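Long-range contacts in phosphoribosylglycinamide synthetase (Anaerococcus prevotii, PDB 4DIM), which probably binds ATP and acts as a metal-dependent ligase of the ATP-grasp superfamily: residues His32-Met38 with Ala49-Met55; Asp6-Leu10 with Ala302-Glu308; Leu208-Pro212 with Leu288-Tyr293; Ala15-Leu20 with Ala41-Leu46. All blocks are in the same frame, centred on the assembly; numbering follows the deposited sequence.

Contact 1: residues His32-Met38 with Ala49-Met55; sequences HTIAGTM and ADEISYM
Thr-33 O is gripped twice by the neighbouring segment 49-55: Glu-51 N reaches it at 2.9 Å, while Asp-50 N adds a weak, more bent bond. From there the pairing is regular and parallel. Glu-51 O takes Ala-35 N at 2.9 Å, Ala-35 O takes Ser-53 N at 2.8 Å in an almost straight bond (177° at the hydrogen), and Ser-53 O and Thr-37 O receive the next two amides, those of Thr-37 and Met-55.

The exposed end is held by side chains. A chi1 of -179° turns the His-32 ring away from its own amide and across Asp-50, whose CB lies 3.5 Å from the ring centroid in a CH-pi contact. At the ring edge His-32 NE2 donates to Glu-51 OE1 at 3.0 Å, on the anti side of that oxygen but tilted out of the carboxylate plane; Glu-51 OE2 meets Arg-9 in a salt bridge. Replacing His-32 by alanine is likely to take this donor from Glu-51 OE1 and leave the CB of Asp-50 without its ring.

Farther along, residue types follow the two faces: beta-branched Ile-34 lies alongside Glu-51, CG1 to CB 3.7 Å, whereas small Ala-35 suits the face where Ala-49 also packs, and there Thr-37 CG2 meets Ile-52 CG2. Joined through helix 43-48, the two strands form a beta-alpha-beta unit, the building block of Rossmann-like parallel sheets.

Contact 2: residues Asp6-Leu10 with Ala302-Glu308; sequences DNKRL and ASMAISE
Lys-8 reaches from just before strand 9-13 to a Schellman motif, the turn that ends helix 297-305. Its CB lies 4.1 Å from Ile-306 CD1; a bend at chi2 (-116°) then brings CD against the same methyl, so the aliphatic part of the lysine crosses obliquely over the isoleucine tip. From CD the extended end carries CE beside Glu-308 OE1. At the tip NZ makes a salt bridge to Glu-308 OE1 at 3.0 Å, using the lone pair that faces away from the other oxygen, and gives a weak, long bond to Ile-306 O. An ammonium suits this place because a helix C-terminus presents carbonyl oxygens, and the partial negative charge there would probably favour it. A leucine in place of Lys-8 would probably leave Glu-308 OE1 without its countercharge and Ile-306 O without this donor.

The turn itself is closed by Ser-307, which adopts positive phi (67°), letting Ser-307 N bind Met-304 O and Glu-308 N return to Ser-303 O at 2.9 Å. Deeper in, apolar chains take over, as befits a buried place. Leu-10 crosses Ile-306 at about a right angle, and small Ala-302 and Ala-305 let the helix end come close to the strand. Leu-10 CD2 approaches Ala-302 CB, while Leu-10 CD1 lies against both Ala-305 CB and, at 3.9 Å, Ile-306 CG2.

Contact 3: residues Leu208-Pro212 with Leu288-Tyr293; sequences LFVMP and LVEINY
Phe-209 and Tyr-293 meet as two tilted rings, centroids 4.9 Å apart and planes at 45°, neither stacked nor edge-to-face. Tyr-293 CE2 stands over one face of the phenylalanine, displaced toward its rim, and Met-211 N lies in plane at the phenylalanine edge. The tyrosine has Asn-292 OD1 over the centre of one face, 3.2 Å above the plane, and Val-289 CG1 at its edge. That valine methyl also touches Phe-209 CZ at 3.8 Å, so it serves the CZ end of one ring and the CD2 side of the other.

Met-211 completes the core. Its CG stands anti to the backbone N (chi1 -170°), sending the chain toward the helix, and a bend at chi3 turns CE toward Val-289 CG2. The chain slides past Asn-292 and Tyr-293, which run the opposite way: SE lies 3.6 Å from Asn-292 CB and obliquely 4.9 Å from the Tyr-293 centroid, a Met-aromatic contact. Methionine (here as selenomethionine), long and flexible, suits a place where it must fit several differently shaped neighbours. Tyr-293 OH packs on Met-211 CB at 3.5 Å and on Phe-209 CB.

Segment 208-212 of strand 206-219, in the large antiparallel sheet, and segment 288-293 of helix 285-293 cross at 105°, their axes 10.5 Å apart at closest. Trp-314 meets both rings, edge-to-face on Tyr-293, while on the other side of the strand Val-210 packs against helix 236-253.

Contact 4: residues Ala15-Leu20 with Ala41-Leu46; sequences AGRGQL and AHKPCL
His-42 places its CG anti to the backbone N (chi1 -151°), which lays one face of the imidazole against Arg-17 CA and CB, and Cys-45 sets SG anti to its carbonyl carbon (chi1 -67°), pointing it at Gly-16 and Leu-20. These two residues dock helix 43-48 against the glycine-containing turn after strand 9-13, whose sequence resembles the GxGxxG pattern of Rossmann-type folds; whether it binds a nucleotide here is not established.

The imidazole is sandwiched. Arg-17 CA lies over the centre of one face in a CH-pi contact, 3.4 Å from the centroid, and Pro-44 CD covers the opposite face toward the rim. A flat ring suits such a slot, since it fills the gap between a backbone turn and a proline without needing depth. Leu-20 CD2 closes in at the ring edge. The guanidinium of Arg-17 leads away from the histidine, to a cation-pi contact with Phe-357.

His-42 is also the N-cap residue of helix 43-48, its carbonyl O accepting Leu-46 N at 3.2 Å. Within the turn, Gly-16 O accepts Gln-19 N at 2.8 Å, drawing the chain round toward helix 20-29.

Beside the ring small side chains pack. Ala-15 CB lies on Ala-41 CB and on Cys-45 CB, each at 4.1 Å, and alanine's single methyl lets the two backbones come together there. Cys-45 SG nestles against Leu-20 CB at 3.4 Å and lies close to Gly-16 O, unbonded. One backbone bond ties the segments: His-42 N donates to Ala-15 O at 2.9 Å, with 148° at the hydrogen.

Overall arrangement
Contacts 1, 2 and 4 gather round the N-terminal parallel sheet, while contact 3 belongs to the large antiparallel sheet, its centre about 29 Å from that of contact 1. Only contact 3 is wholly buried, and its chemistry matches: aromatic and selenomethionine side chains, no hydrogen bond across. The other three are partly buried and mix apolar patches with polar ties. Contacts 1 and 2 lie on neighbouring strands of one sheet, 32-37 and 9-13, with His-32 N 2.8 Å from Lys-8 O; contacts 1 and 4 share the beta-alpha-beta unit, Leu-46 CD2 packing on Ala-35 CB. Contact 1 depends on backbone pairing, contact 4 on a ring sandwich; contact 2 adds an outer salt bridge to Leu-10 and Ile-306 packing.

Contact 1: residues His32-Met38 with Ala49-Met55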
loop_
_atom_site.group_PDB
_atom_site.type_symbol
_atom_site.label_atom_id
_atom_site.label_comp_id
_atom_site.label_asym_id
_atom_site.label_seq_id
_atom_site.Cartn_x
_atom_site.Cartn_y
_atom_site.Cartn_z
ATOM N N HIS A 32 9.600 7.567 -22.132
ATOM C CA HIS A 32 8.728 6.833 -23.058
ATOM C C HIS A 32 8.063 5.684 -22.278
ATOM O O HIS A 32 8.719 4.702 -21.925
ATOM C CB HIS A 32 9.548 6.311 -24.251
ATOM C CG HIS A 32 8.727 5.582 -25.259
ATOM N ND1 HIS A 32 8.314 6.195 -26.424
ATOM C CD2 HIS A 32 8.250 4.318 -25.231
ATOM C CE1 HIS A 32 7.609 5.283 -27.072
ATOM N NE2 HIS A 32 7.535 4.142 -26.383
ATOM N N THR A 33 6.778 5.812 -21.971
ATOM C CA THR A 33 6.149 4.810 -21.135
ATOM C C THR A 33 5.525 3.684 -21.968
ATOM O O THR A 33 5.070 3.866 -23.098
ATOM C CB THR A 33 5.166 5.444 -20.156
ATOM O OG1 THR A 33 4.237 6.267 -20.855
ATOM C CG2 THR A 33 5.872 6.286 -19.135
ATOM N N ILE A 34 5.575 2.494 -21.381
ATOM C CA ILE A 34 5.027 1.279 -21.907
ATOM C C ILE A 34 4.103 0.774 -20.831
ATOM O O ILE A 34 4.575 0.471 -19.737
ATOM C CB ILE A 34 6.140 0.269 -22.264
ATOM C CG1 ILE A 34 7.089 0.828 -23.334
ATOM C CG2 ILE A 34 5.535 -1.070 -22.717
ATOM C CD1 ILE A 34 8.441 0.692 -22.978
ATOM N N ALA A 35 2.794 0.743 -21.113
ATOM C CA ALA A 35 1.802 0.207 -20.201
ATOM C C ALA A 35 1.788 -1.324 -20.257
ATOM O O ALA A 35 1.350 -1.885 -21.265
ATOM C CB ALA A 35 0.430 0.746 -20.563
ATOM N N GLY A 36 2.307 -1.978 -19.208
ATOM C CA GLY A 36 2.276 -3.436 -19.073
ATOM C C GLY A 36 0.911 -3.795 -18.506
ATOM O O GLY A 36 0.682 -3.607 -17.309
ATOM N N THR A 37 -0.045 -4.218 -19.354
ATOM C CA THR A 37 -1.401 -4.401 -18.856
ATOM C C THR A 37 -2.213 -5.476 -19.601
ATOM O O THR A 37 -1.713 -6.187 -20.462
ATOM C CB THR A 37 -2.121 -3.032 -18.927
ATOM O OG1 THR A 37 -3.438 -3.152 -18.388
ATOM C CG2 THR A 37 -2.198 -2.457 -20.358
HETATM N N MSE A 38 -3.473 -5.606 -19.192
HETATM C CA MSE A 38 -4.433 -6.552 -19.730
HETATM C C MSE A 38 -5.360 -5.750 -20.681
HETATM O O MSE A 38 -5.462 -4.529 -20.527
HETATM C CB MSE A 38 -5.187 -7.193 -18.523
HETATM C CG MSE A 38 -5.387 -8.719 -18.564
HETATM SE SE MSE A 38 -3.863 -9.814 -19.085
HETATM C CE MSE A 38 -4.813 -11.470 -19.618
ATOM N N ALA A 49 0.368 6.809 -21.691
ATOM C CA ALA A 49 1.358 5.838 -22.190
ATOM C C ALA A 49 1.638 5.993 -23.665
ATOM O O ALA A 49 0.711 6.174 -24.457
ATOM C CB ALA A 49 0.915 4.410 -21.917
ATOM N N ASP A 50 2.921 5.895 -24.033
ATOM C CA ASP A 50 3.358 5.955 -25.430
ATOM C C ASP A 50 3.129 4.582 -26.123
ATOM O O ASP A 50 2.800 4.538 -27.308
ATOM C CB ASP A 50 4.843 6.354 -25.526
ATOM C CG ASP A 50 5.179 7.722 -24.970
ATOM O OD1 ASP A 50 4.589 8.100 -23.944
ATOM O OD2 ASP A 50 6.084 8.392 -25.535
ATOM N N GLU A 51 3.307 3.479 -25.369
ATOM C CA GLU A 51 3.156 2.100 -25.835
ATOM C C GLU A 51 2.269 1.284 -24.877
ATOM O O GLU A 51 2.105 1.663 -23.722
ATOM C CB GLU A 51 4.554 1.445 -25.893
ATOM C CG GLU A 51 4.845 0.564 -27.082
ATOM C CD GLU A 51 6.338 0.392 -27.273
ATOM O OE1 GLU A 51 7.025 1.422 -27.465
ATOM O OE2 GLU A 51 6.832 -0.756 -27.175
ATOM N N ILE A 52 1.714 0.151 -25.374
ATOM C CA ILE A 52 0.927 -0.795 -24.588
ATOM C C ILE A 52 1.451 -2.143 -24.888
ATOM O O ILE A 52 1.573 -2.469 -26.059
ATOM C CB ILE A 52 -0.596 -0.737 -24.846
ATOM C CG1 ILE A 52 -1.114 0.719 -24.713
ATOM C CG2 ILE A 52 -1.337 -1.708 -23.879
ATOM C CD1 ILE A 52 -2.555 0.932 -24.946
ATOM N N SER A 53 1.778 -2.922 -23.851
ATOM C CA SER A 53 2.294 -4.292 -23.979
ATOM C C SER A 53 1.348 -5.158 -23.205
ATOM O O SER A 53 1.158 -4.945 -22.008
ATOM C CB SER A 53 3.729 -4.408 -23.466
ATOM O OG SER A 53 4.303 -5.641 -23.867
ATOM N N TYR A 54 0.639 -6.034 -23.905
ATOM C CA TYR A 54 -0.373 -6.837 -23.273
ATOM C C TYR A 54 0.297 -7.991 -22.545
ATOM O O TYR A 54 1.069 -8.738 -23.141
ATOM C CB TYR A 54 -1.407 -7.290 -24.298
ATOM C CG TYR A 54 -2.317 -6.178 -24.786
ATOM C CD1 TYR A 54 -2.512 -5.958 -26.142
ATOM C CD2 TYR A 54 -3.072 -5.426 -23.894
ATOM C CE1 TYR A 54 -3.402 -4.990 -26.599
ATOM C CE2 TYR A 54 -3.952 -4.443 -24.338
ATOM C CZ TYR A 54 -4.121 -4.227 -25.693
ATOM O OH TYR A 54 -5.008 -3.271 -26.147
HETATM N N MSE A 55 0.065 -8.077 -21.227
HETATM C CA MSE A 55 0.685 -9.097 -20.385
HETATM C C MSE A 55 -0.042 -9.227 -19.088
HETATM O O MSE A 55 -0.552 -8.234 -18.582
HETATM C CB MSE A 55 2.172 -8.732 -20.087
HETATM C CG MSE A 55 2.365 -7.321 -19.447
HETATM SE SE MSE A 55 4.180 -6.888 -18.997
HETATM C CE MSE A 55 4.983 -6.924 -20.673
#

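Contact 2: residues Asp6-Leu10 with Ala302-Glu308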
loop_
_atom_site.group_PDB
_atom_site.type_symbol
_atom_site.label_atom_id
_atom_site.label_comp_id
_atom_site.label_asym_id
_atom_site.label_seq_id
_atom_site.Cartn_x
_atom_site.Cartn_y
_atom_site.Cartn_z
ATOM N N ASP A 6 14.388 13.484 -22.290
ATOM C CA ASP A 6 15.240 12.427 -21.715
ATOM C C ASP A 6 15.496 11.341 -22.774
ATOM O O ASP A 6 16.660 11.068 -23.099
ATOM C CB ASP A 6 14.589 11.798 -20.426
ATOM C CG ASP A 6 15.485 11.679 -19.184
ATOM O OD1 ASP A 6 16.692 11.373 -19.342
ATOM O OD2 ASP A 6 14.953 11.802 -18.042
ATOM N N ASN A 7 14.395 10.737 -23.303
ATOM C CA ASN A 7 14.392 9.618 -24.256
ATOM C C ASN A 7 14.915 8.348 -23.554
ATOM O O ASN A 7 16.049 7.923 -23.783
ATOM C CB ASN A 7 15.195 9.917 -25.549
ATOM C CG ASN A 7 14.706 11.110 -26.343
ATOM O OD1 ASN A 7 13.497 11.296 -26.541
ATOM N ND2 ASN A 7 15.635 11.908 -26.889
ATOM N N LYS A 8 14.069 7.761 -22.699
ATOM C CA LYS A 8 14.350 6.559 -21.896
ATOM C C LYS A 8 13.063 5.762 -21.755
ATOM O O LYS A 8 12.022 6.378 -21.552
ATOM C CB LYS A 8 14.873 6.958 -20.505
ATOM C CG LYS A 8 16.331 7.408 -20.455
ATOM C CD LYS A 8 17.200 6.486 -19.615
ATOM C CE LYS A 8 18.483 7.147 -19.173
ATOM N NZ LYS A 8 19.287 6.265 -18.266
ATOM N N ARG A 9 13.117 4.420 -21.833
ATOM C CA ARG A 9 11.912 3.568 -21.834
ATOM C C ARG A 9 11.627 2.923 -20.480
ATOM O O ARG A 9 12.438 2.150 -19.982
ATOM C CB ARG A 9 12.034 2.464 -22.915
ATOM C CG ARG A 9 12.178 3.017 -24.350
ATOM C CD ARG A 9 12.669 1.999 -25.368
ATOM N NE ARG A 9 11.745 0.867 -25.542
ATOM C CZ ARG A 9 10.687 0.847 -26.357
ATOM N NH1 ARG A 9 9.910 -0.228 -26.417
ATOM N NH2 ARG A 9 10.395 1.903 -27.116
ATOM N N LEU A 10 10.440 3.189 -19.916
ATOM C CA LEU A 10 10.051 2.632 -18.622
ATOM C C LEU A 10 8.815 1.849 -18.801
ATOM O O LEU A 10 7.821 2.432 -19.210
ATOM C CB LEU A 10 9.812 3.750 -17.563
ATOM C CG LEU A 10 9.328 3.297 -16.169
ATOM C CD1 LEU A 10 10.412 2.641 -15.407
ATOM C CD2 LEU A 10 8.734 4.450 -15.393
ATOM N N ALA A 302 10.068 6.976 -10.544
ATOM C CA ALA A 302 10.328 6.799 -11.983
ATOM C C ALA A 302 11.786 6.966 -12.329
ATOM O O ALA A 302 12.307 6.195 -13.125
ATOM C CB ALA A 302 9.508 7.805 -12.795
ATOM N N SER A 303 12.441 7.999 -11.791
ATOM C CA SER A 303 13.866 8.239 -12.061
ATOM C C SER A 303 14.728 7.105 -11.495
ATOM O O SER A 303 15.664 6.692 -12.146
ATOM C CB SER A 303 14.322 9.577 -11.480
ATOM O OG SER A 303 14.353 9.577 -10.060
HETATM N N MSE A 304 14.413 6.607 -10.287
HETATM C CA MSE A 304 15.166 5.513 -9.697
HETATM C C MSE A 304 15.106 4.305 -10.592
HETATM O O MSE A 304 16.157 3.717 -10.909
HETATM C CB MSE A 304 14.613 5.171 -8.302
HETATM C CG MSE A 304 15.516 4.197 -7.495
HETATM SE SE MSE A 304 15.057 4.115 -5.616
HETATM C CE MSE A 304 13.180 3.743 -5.762
ATOM N N ALA A 305 13.863 3.949 -11.022
ATOM C CA ALA A 305 13.577 2.816 -11.915
ATOM C C ALA A 305 14.494 2.792 -13.096
ATOM O O ALA A 305 15.056 1.735 -13.375
ATOM C CB ALA A 305 12.129 2.852 -12.428
ATOM N N ILE A 306 14.621 3.931 -13.811
ATOM C CA ILE A 306 15.420 4.000 -15.065
ATOM C C ILE A 306 16.960 4.177 -14.825
ATOM O O ILE A 306 17.668 4.580 -15.759
ATOM C CB ILE A 306 14.887 5.108 -16.045
ATOM C CG1 ILE A 306 15.020 6.548 -15.462
ATOM C CG2 ILE A 306 13.447 4.825 -16.419
ATOM C CD1 ILE A 306 14.922 7.671 -16.480
ATOM N N SER A 307 17.467 3.843 -13.606
ATOM C CA SER A 307 18.881 3.916 -13.225
ATOM C C SER A 307 19.370 5.381 -13.172
ATOM O O SER A 307 20.496 5.668 -13.564
ATOM C CB SER A 307 19.742 3.050 -14.145
ATOM O OG SER A 307 20.848 2.487 -13.451
ATOM N N GLU A 308 18.511 6.303 -12.661
ATOM C CA GLU A 308 18.867 7.703 -12.405
ATOM C C GLU A 308 18.738 7.973 -10.885
ATOM O O GLU A 308 18.307 7.094 -10.120
ATOM C CB GLU A 308 18.029 8.695 -13.237
ATOM C CG GLU A 308 18.292 8.636 -14.732
ATOM C CD GLU A 308 19.715 8.888 -15.199
ATOM O OE1 GLU A 308 20.095 8.306 -16.241
ATOM O OE2 GLU A 308 20.455 9.645 -14.527
#

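Contact 3: residues Leu208-Pro212 with Leu288-Tyr293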
loop_
_atom_site.group_PDB
_atom_site.type_symbol
_atom_site.label_atom_id
_atom_site.label_comp_id
_atom_site.label_asym_id
_atom_site.label_seq_id
_atom_site.Cartn_x
_atom_site.Cartn_y
_atom_site.Cartn_z
ATOM N N LEU A 208 15.738 6.851 3.169
ATOM C CA LEU A 208 15.595 8.305 3.124
ATOM C C LEU A 208 14.655 8.810 4.193
ATOM O O LEU A 208 14.897 9.855 4.806
ATOM C CB LEU A 208 15.056 8.709 1.753
ATOM C CG LEU A 208 15.922 8.258 0.558
ATOM C CD1 LEU A 208 15.475 8.924 -0.706
ATOM C CD2 LEU A 208 17.411 8.502 0.803
ATOM N N PHE A 209 13.562 8.103 4.387
ATOM C CA PHE A 209 12.602 8.491 5.400
ATOM C C PHE A 209 11.683 7.341 5.800
ATOM O O PHE A 209 11.643 6.299 5.166
ATOM C CB PHE A 209 11.746 9.679 4.888
ATOM C CG PHE A 209 10.860 9.330 3.720
ATOM C CD1 PHE A 209 9.623 8.752 3.916
ATOM C CD2 PHE A 209 11.258 9.603 2.425
ATOM C CE1 PHE A 209 8.822 8.421 2.843
ATOM C CE2 PHE A 209 10.467 9.239 1.355
ATOM C CZ PHE A 209 9.249 8.663 1.573
ATOM N N VAL A 210 10.959 7.559 6.873
ATOM C CA VAL A 210 9.862 6.734 7.337
ATOM C C VAL A 210 8.790 7.747 7.731
ATOM O O VAL A 210 9.025 8.613 8.582
ATOM C CB VAL A 210 10.179 5.701 8.434
ATOM C CG1 VAL A 210 8.981 4.797 8.667
ATOM C CG2 VAL A 210 11.385 4.859 8.049
HETATM N N MSE A 211 7.666 7.718 7.007
HETATM C CA MSE A 211 6.583 8.647 7.251
HETATM C C MSE A 211 5.341 7.922 7.786
HETATM O O MSE A 211 4.529 7.452 6.994
HETATM C CB MSE A 211 6.227 9.399 5.961
HETATM C CG MSE A 211 5.254 10.581 6.206
HETATM SE SE MSE A 211 4.466 11.183 4.549
HETATM C CE MSE A 211 3.290 9.818 4.404
ATOM N N PRO A 212 5.105 7.957 9.112
ATOM C CA PRO A 212 3.858 7.387 9.651
ATOM C C PRO A 212 2.621 8.104 9.117
ATOM O O PRO A 212 2.689 9.260 8.733
ATOM C CB PRO A 212 4.011 7.577 11.172
ATOM C CG PRO A 212 5.478 7.652 11.384
ATOM C CD PRO A 212 6.029 8.348 10.196
ATOM N N LEU A 288 0.177 12.155 -0.360
ATOM C CA LEU A 288 0.444 12.605 1.011
ATOM C C LEU A 288 1.928 12.658 1.352
ATOM O O LEU A 288 2.333 13.511 2.170
ATOM C CB LEU A 288 -0.278 11.754 2.049
ATOM C CG LEU A 288 -1.821 11.799 2.000
ATOM C CD1 LEU A 288 -2.359 10.842 2.908
ATOM C CD2 LEU A 288 -2.366 13.162 2.326
ATOM N N VAL A 289 2.763 11.823 0.679
ATOM C CA VAL A 289 4.231 11.924 0.812
ATOM C C VAL A 289 4.647 13.266 0.211
ATOM O O VAL A 289 5.455 13.986 0.796
ATOM C CB VAL A 289 5.005 10.764 0.144
ATOM C CG1 VAL A 289 6.485 10.923 0.365
ATOM C CG2 VAL A 289 4.596 9.415 0.683
ATOM N N GLU A 290 4.086 13.599 -0.957
ATOM C CA GLU A 290 4.386 14.850 -1.680
ATOM C C GLU A 290 4.007 16.065 -0.821
ATOM O O GLU A 290 4.857 16.905 -0.582
ATOM C CB GLU A 290 3.669 14.886 -3.059
ATOM C CG GLU A 290 4.335 13.972 -4.084
ATOM C CD GLU A 290 3.765 13.856 -5.491
ATOM O OE1 GLU A 290 2.545 14.072 -5.687
ATOM O OE2 GLU A 290 4.534 13.429 -6.381
ATOM N N ILE A 291 2.790 16.087 -0.266
ATOM C CA ILE A 291 2.319 17.163 0.648
ATOM C C ILE A 291 3.258 17.313 1.883
ATOM O O ILE A 291 3.703 18.413 2.187
ATOM C CB ILE A 291 0.842 16.886 1.116
ATOM C CG1 ILE A 291 -0.160 17.167 -0.000
ATOM C CG2 ILE A 291 0.487 17.665 2.354
ATOM C CD1 ILE A 291 -1.547 16.509 0.163
ATOM N N ASN A 292 3.512 16.209 2.590
ATOM C CA ASN A 292 4.300 16.177 3.820
ATOM C C ASN A 292 5.730 16.601 3.671
ATOM O O ASN A 292 6.221 17.263 4.576
ATOM C CB ASN A 292 4.278 14.801 4.395
ATOM C CG ASN A 292 4.926 14.642 5.702
ATOM O OD1 ASN A 292 6.031 14.146 5.753
ATOM N ND2 ASN A 292 4.241 15.042 6.774
ATOM N N TYR A 293 6.417 16.247 2.585
ATOM C CA TYR A 293 7.823 16.688 2.420
ATOM C C TYR A 293 8.013 17.796 1.384
ATOM O O TYR A 293 9.130 18.302 1.261
ATOM C CB TYR A 293 8.687 15.508 2.007
ATOM C CG TYR A 293 8.765 14.449 3.074
ATOM C CD1 TYR A 293 9.446 14.681 4.258
ATOM C CD2 TYR A 293 8.128 13.223 2.915
ATOM C CE1 TYR A 293 9.501 13.726 5.260
ATOM C CE2 TYR A 293 8.156 12.262 3.922
ATOM C CZ TYR A 293 8.879 12.506 5.078
ATOM O OH TYR A 293 8.960 11.600 6.091
#

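Contact 4: residues Ala15-Leu20 with Ala41-Leu46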
loop_
_atom_site.group_PDB
_atom_site.type_symbol
_atom_site.label_atom_id
_atom_site.label_comp_id
_atom_site.label_asym_id
_atom_site.label_seq_id
_atom_site.Cartn_x
_atom_site.Cartn_y
_atom_site.Cartn_z
ATOM N N ALA A 15 -2.009 -0.592 -15.145
ATOM C CA ALA A 15 -2.508 0.690 -15.654
ATOM C C ALA A 15 -3.929 0.965 -15.204
ATOM O O ALA A 15 -4.724 1.438 -15.999
ATOM C CB ALA A 15 -2.399 0.749 -17.161
ATOM N N GLY A 16 -4.195 0.799 -13.907
ATOM C CA GLY A 16 -5.475 1.143 -13.287
ATOM C C GLY A 16 -5.633 2.621 -12.922
ATOM O O GLY A 16 -4.661 3.373 -12.904
ATOM N N ARG A 17 -6.872 3.072 -12.613
ATOM C CA ARG A 17 -7.120 4.492 -12.206
ATOM C C ARG A 17 -6.156 4.935 -11.083
ATOM O O ARG A 17 -5.596 6.029 -11.145
ATOM C CB ARG A 17 -8.601 4.753 -11.802
ATOM C CG ARG A 17 -8.969 4.458 -10.340
ATOM C CD ARG A 17 -10.475 4.299 -10.122
ATOM N NE ARG A 17 -10.764 3.769 -8.781
ATOM C CZ ARG A 17 -11.969 3.403 -8.335
ATOM N NH1 ARG A 17 -13.042 3.506 -9.120
ATOM N NH2 ARG A 17 -12.110 2.932 -7.099
ATOM N N GLY A 18 -5.853 4.032 -10.168
ATOM C CA GLY A 18 -4.918 4.322 -9.087
ATOM C C GLY A 18 -3.454 4.338 -9.463
ATOM O O GLY A 18 -2.615 4.365 -8.568
ATOM N N GLN A 19 -3.102 4.319 -10.768
ATOM C CA GLN A 19 -1.692 4.301 -11.159
ATOM C C GLN A 19 -1.311 5.374 -12.166
ATOM O O GLN A 19 -0.154 5.373 -12.583
ATOM C CB GLN A 19 -1.373 2.942 -11.706
ATOM C CG GLN A 19 -1.566 1.886 -10.622
ATOM C CD GLN A 19 -1.158 0.556 -11.118
ATOM O OE1 GLN A 19 -2.042 -0.222 -11.551
ATOM N NE2 GLN A 19 0.197 0.335 -11.144
ATOM N N LEU A 20 -2.191 6.387 -12.411
ATOM C CA LEU A 20 -1.903 7.423 -13.395
ATOM C C LEU A 20 -0.855 8.450 -12.961
ATOM O O LEU A 20 -0.372 9.186 -13.820
ATOM C CB LEU A 20 -3.176 8.141 -13.917
ATOM C CG LEU A 20 -4.105 8.971 -13.036
ATOM C CD1 LEU A 20 -3.394 10.227 -12.392
ATOM C CD2 LEU A 20 -5.306 9.448 -13.880
ATOM N N ALA A 41 -8.085 -1.596 -19.392
ATOM C CA ALA A 41 -7.413 -0.851 -18.313
ATOM C C ALA A 41 -7.881 0.610 -18.303
ATOM O O ALA A 41 -8.768 0.972 -19.083
ATOM C CB ALA A 41 -5.912 -0.919 -18.514
ATOM N N HIS A 42 -7.288 1.452 -17.446
ATOM C CA HIS A 42 -7.691 2.856 -17.358
ATOM C C HIS A 42 -7.277 3.648 -18.610
ATOM O O HIS A 42 -6.103 3.632 -18.960
ATOM C CB HIS A 42 -7.083 3.491 -16.117
ATOM C CG HIS A 42 -7.900 4.605 -15.565
ATOM N ND1 HIS A 42 -7.373 5.870 -15.396
ATOM C CD2 HIS A 42 -9.174 4.595 -15.118
ATOM C CE1 HIS A 42 -8.342 6.592 -14.855
ATOM N NE2 HIS A 42 -9.446 5.866 -14.677
ATOM N N LYS A 43 -8.239 4.342 -19.270
ATOM C CA LYS A 43 -8.004 5.110 -20.504
ATOM C C LYS A 43 -7.012 6.298 -20.288
ATOM O O LYS A 43 -6.002 6.331 -20.999
ATOM C CB LYS A 43 -9.336 5.587 -21.119
ATOM C CG LYS A 43 -10.198 4.438 -21.680
ATOM C CD LYS A 43 -11.620 4.895 -22.070
ATOM C CE LYS A 43 -12.705 3.851 -21.875
ATOM N NZ LYS A 43 -12.769 2.867 -22.986
ATOM N N PRO A 44 -7.194 7.217 -19.295
ATOM C CA PRO A 44 -6.194 8.294 -19.076
ATOM C C PRO A 44 -4.741 7.805 -18.865
ATOM O O PRO A 44 -3.819 8.521 -19.262
ATOM C CB PRO A 44 -6.702 9.007 -17.823
ATOM C CG PRO A 44 -8.133 8.730 -17.779
ATOM C CD PRO A 44 -8.345 7.373 -18.386
ATOM N N CYS A 45 -4.525 6.598 -18.266
ATOM C CA CYS A 45 -3.180 6.002 -18.134
ATOM C C CYS A 45 -2.679 5.629 -19.536
ATOM O O CYS A 45 -1.536 5.933 -19.883
ATOM C CB CYS A 45 -3.183 4.780 -17.209
ATOM S SG CYS A 45 -3.549 5.135 -15.461
ATOM N N LEU A 46 -3.566 4.991 -20.353
ATOM C CA LEU A 46 -3.268 4.572 -21.735
ATOM C C LEU A 46 -3.084 5.778 -22.653
ATOM O O LEU A 46 -2.359 5.680 -23.647
ATOM C CB LEU A 46 -4.378 3.657 -22.311
ATOM C CG LEU A 46 -4.676 2.334 -21.576
ATOM C CD1 LEU A 46 -5.626 1.463 -22.392
ATOM C CD2 LEU A 46 -3.406 1.579 -21.225
#